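Beta-catenin homolog sys-1 (Caenorhabditis elegans, PDB 3C2G) acts as a transcription coregulator in the Wnt signalling asymmetry pathway, binding the TCF factor POP-1 directly to activate or repress target genes. Local coordinates at residues H497-Y502 with S546-C551. Residues are numbered along the deposited sequence; the frame is centred on the assembly and turned at random.
Sequences HICAAY and SYSIDC
Cys499 and Tyr502, one turn apart on helix 494-507, receive Ile549 from the loop that follows helix 539-544, near the C-terminal end of the armadillo domain, an all-helical superhelical fold. The loop arrives through a type I beta turn from Ser546 to Ile549, closed by the bond from Ile549 N to Ser546 O (3.0 Å). No direct hydrogen bond joins helix and loop; the main contacts are apolar, with one bridging water. Ile549 reaches the helix with its longer branch. CG1 lies anti to the carbonyl carbon (chi1 -82°) and the chain runs on extended, carrying CD1 to 3.7 Å from Cys499 SG. Midway along this branch, Ile549 CG1 meets Tyr502 CD2 at 3.6 Å, the two side chains crossing at about a right angle, while the CG2 branch comes near Tyr502 CE2. Leu529 of helix 515-535 also touches Ile549, so this side chain links three parts of the fold. An alanine here would probably leave Cys499 SG and the CD2 side of the tyrosine ring without this apolar partner, opening a gap between loop and helix. Ser548 OG sits 3.3 Å from Cys499 CB, at the exposed margin. Ser546 OG, deeper in, bonds instead to Val542 O of helix 539-544. With CG anti to the backbone N (chi1 -177°), the Tyr502 ring lies across Ile549, and Phe506 packs against it edge-to-face. A water in the plane of the phenol ring, at its edge, lies 2.5 Å from Tyr502 OH and donates to Asp550 O at 2.8 Å.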
# COMPACT_ATOMS: atom_id res chain seq x y z
N HIS A 497 -29.96 -8.35 -14.19
CA HIS A 497 -28.84 -7.91 -13.37
C HIS A 497 -27.99 -6.79 -13.99
O HIS A 497 -27.61 -5.86 -13.28
CB HIS A 497 -27.99 -9.10 -12.92
CG HIS A 497 -28.75 -10.08 -12.08
ND1 HIS A 497 -28.97 -9.88 -10.73
CD2 HIS A 497 -29.37 -11.24 -12.40
CE1 HIS A 497 -29.68 -10.89 -10.25
NE2 HIS A 497 -29.93 -11.73 -11.24
N ILE A 498 -27.72 -6.86 -15.29
CA ILE A 498 -27.01 -5.78 -15.97
C ILE A 498 -27.82 -4.50 -15.78
O ILE A 498 -27.26 -3.44 -15.46
CB ILE A 498 -26.87 -6.00 -17.51
CG1 ILE A 498 -26.26 -7.36 -17.88
CG2 ILE A 498 -26.15 -4.85 -18.17
CD1 ILE A 498 -24.90 -7.63 -17.39
N CYS A 499 -29.13 -4.60 -16.00
CA CYS A 499 -30.04 -3.45 -15.93
C CYS A 499 -30.12 -2.86 -14.52
O CYS A 499 -30.26 -1.66 -14.37
CB CYS A 499 -31.44 -3.83 -16.44
SG CYS A 499 -31.52 -4.15 -18.24
N ALA A 500 -30.02 -3.70 -13.50
CA ALA A 500 -29.99 -3.22 -12.13
C ALA A 500 -28.73 -2.39 -11.82
O ALA A 500 -28.81 -1.38 -11.11
CB ALA A 500 -30.13 -4.36 -11.17
N ALA A 501 -27.59 -2.80 -12.36
CA ALA A 501 -26.35 -2.07 -12.11
C ALA A 501 -26.38 -0.73 -12.82
O ALA A 501 -25.91 0.28 -12.29
CB ALA A 501 -25.16 -2.88 -12.55
N TYR A 502 -26.96 -0.73 -14.01
CA TYR A 502 -27.06 0.47 -14.83
C TYR A 502 -27.95 1.53 -14.15
O TYR A 502 -27.59 2.70 -14.12
CB TYR A 502 -27.60 0.06 -16.19
CG TYR A 502 -27.73 1.15 -17.22
CD1 TYR A 502 -26.63 1.58 -17.97
CD2 TYR A 502 -28.97 1.71 -17.48
CE1 TYR A 502 -26.77 2.58 -18.94
CE2 TYR A 502 -29.13 2.70 -18.45
CZ TYR A 502 -28.04 3.13 -19.17
OH TYR A 502 -28.24 4.11 -20.12
N SER A 546 -34.99 -5.60 -21.65
CA SER A 546 -34.40 -4.29 -21.34
C SER A 546 -35.40 -3.15 -21.11
O SER A 546 -35.03 -1.98 -21.21
CB SER A 546 -33.44 -3.88 -22.45
OG SER A 546 -32.28 -4.66 -22.37
N TYR A 547 -36.65 -3.50 -20.80
CA TYR A 547 -37.69 -2.51 -20.52
C TYR A 547 -37.32 -1.59 -19.34
O TYR A 547 -37.72 -0.43 -19.30
CB TYR A 547 -39.03 -3.21 -20.27
CG TYR A 547 -39.00 -4.11 -19.07
CD1 TYR A 547 -38.50 -5.41 -19.17
CD2 TYR A 547 -39.41 -3.66 -17.83
CE1 TYR A 547 -38.43 -6.24 -18.07
CE2 TYR A 547 -39.35 -4.48 -16.71
CZ TYR A 547 -38.86 -5.77 -16.84
OH TYR A 547 -38.79 -6.61 -15.73
N SER A 548 -36.55 -2.10 -18.39
CA SER A 548 -36.02 -1.30 -17.26
C SER A 548 -35.09 -0.16 -17.67
O SER A 548 -34.94 0.79 -16.91
CB SER A 548 -35.29 -2.21 -16.27
OG SER A 548 -34.69 -3.31 -16.94
N ILE A 549 -34.50 -0.23 -18.85
CA ILE A 549 -33.59 0.82 -19.31
C ILE A 549 -34.35 1.89 -20.08
O ILE A 549 -35.16 1.58 -20.95
CB ILE A 549 -32.42 0.21 -20.14
CG1 ILE A 549 -31.34 -0.31 -19.19
CG2 ILE A 549 -31.81 1.21 -21.11
CD1 ILE A 549 -30.24 -1.11 -19.88
N ASP A 550 -34.12 3.14 -19.72
CA ASP A 550 -34.65 4.28 -20.46
C ASP A 550 -33.81 4.50 -21.72
O ASP A 550 -32.66 4.04 -21.79
CB ASP A 550 -34.64 5.54 -19.58
CG ASP A 550 -35.62 6.62 -20.06
OD1 ASP A 550 -36.31 6.42 -21.10
OD2 ASP A 550 -35.70 7.68 -19.39
N CYS A 551 -34.37 5.20 -22.70
CA CYS A 551 -33.73 5.49 -23.98
C CYS A 551 -32.21 5.72 -23.90
O CYS A 551 -31.78 6.78 -23.45
CB CYS A 551 -34.37 6.72 -24.60
SG CYS A 551 -33.80 6.98 -26.29
O HOH W 1 -30.48 5.26 -20.48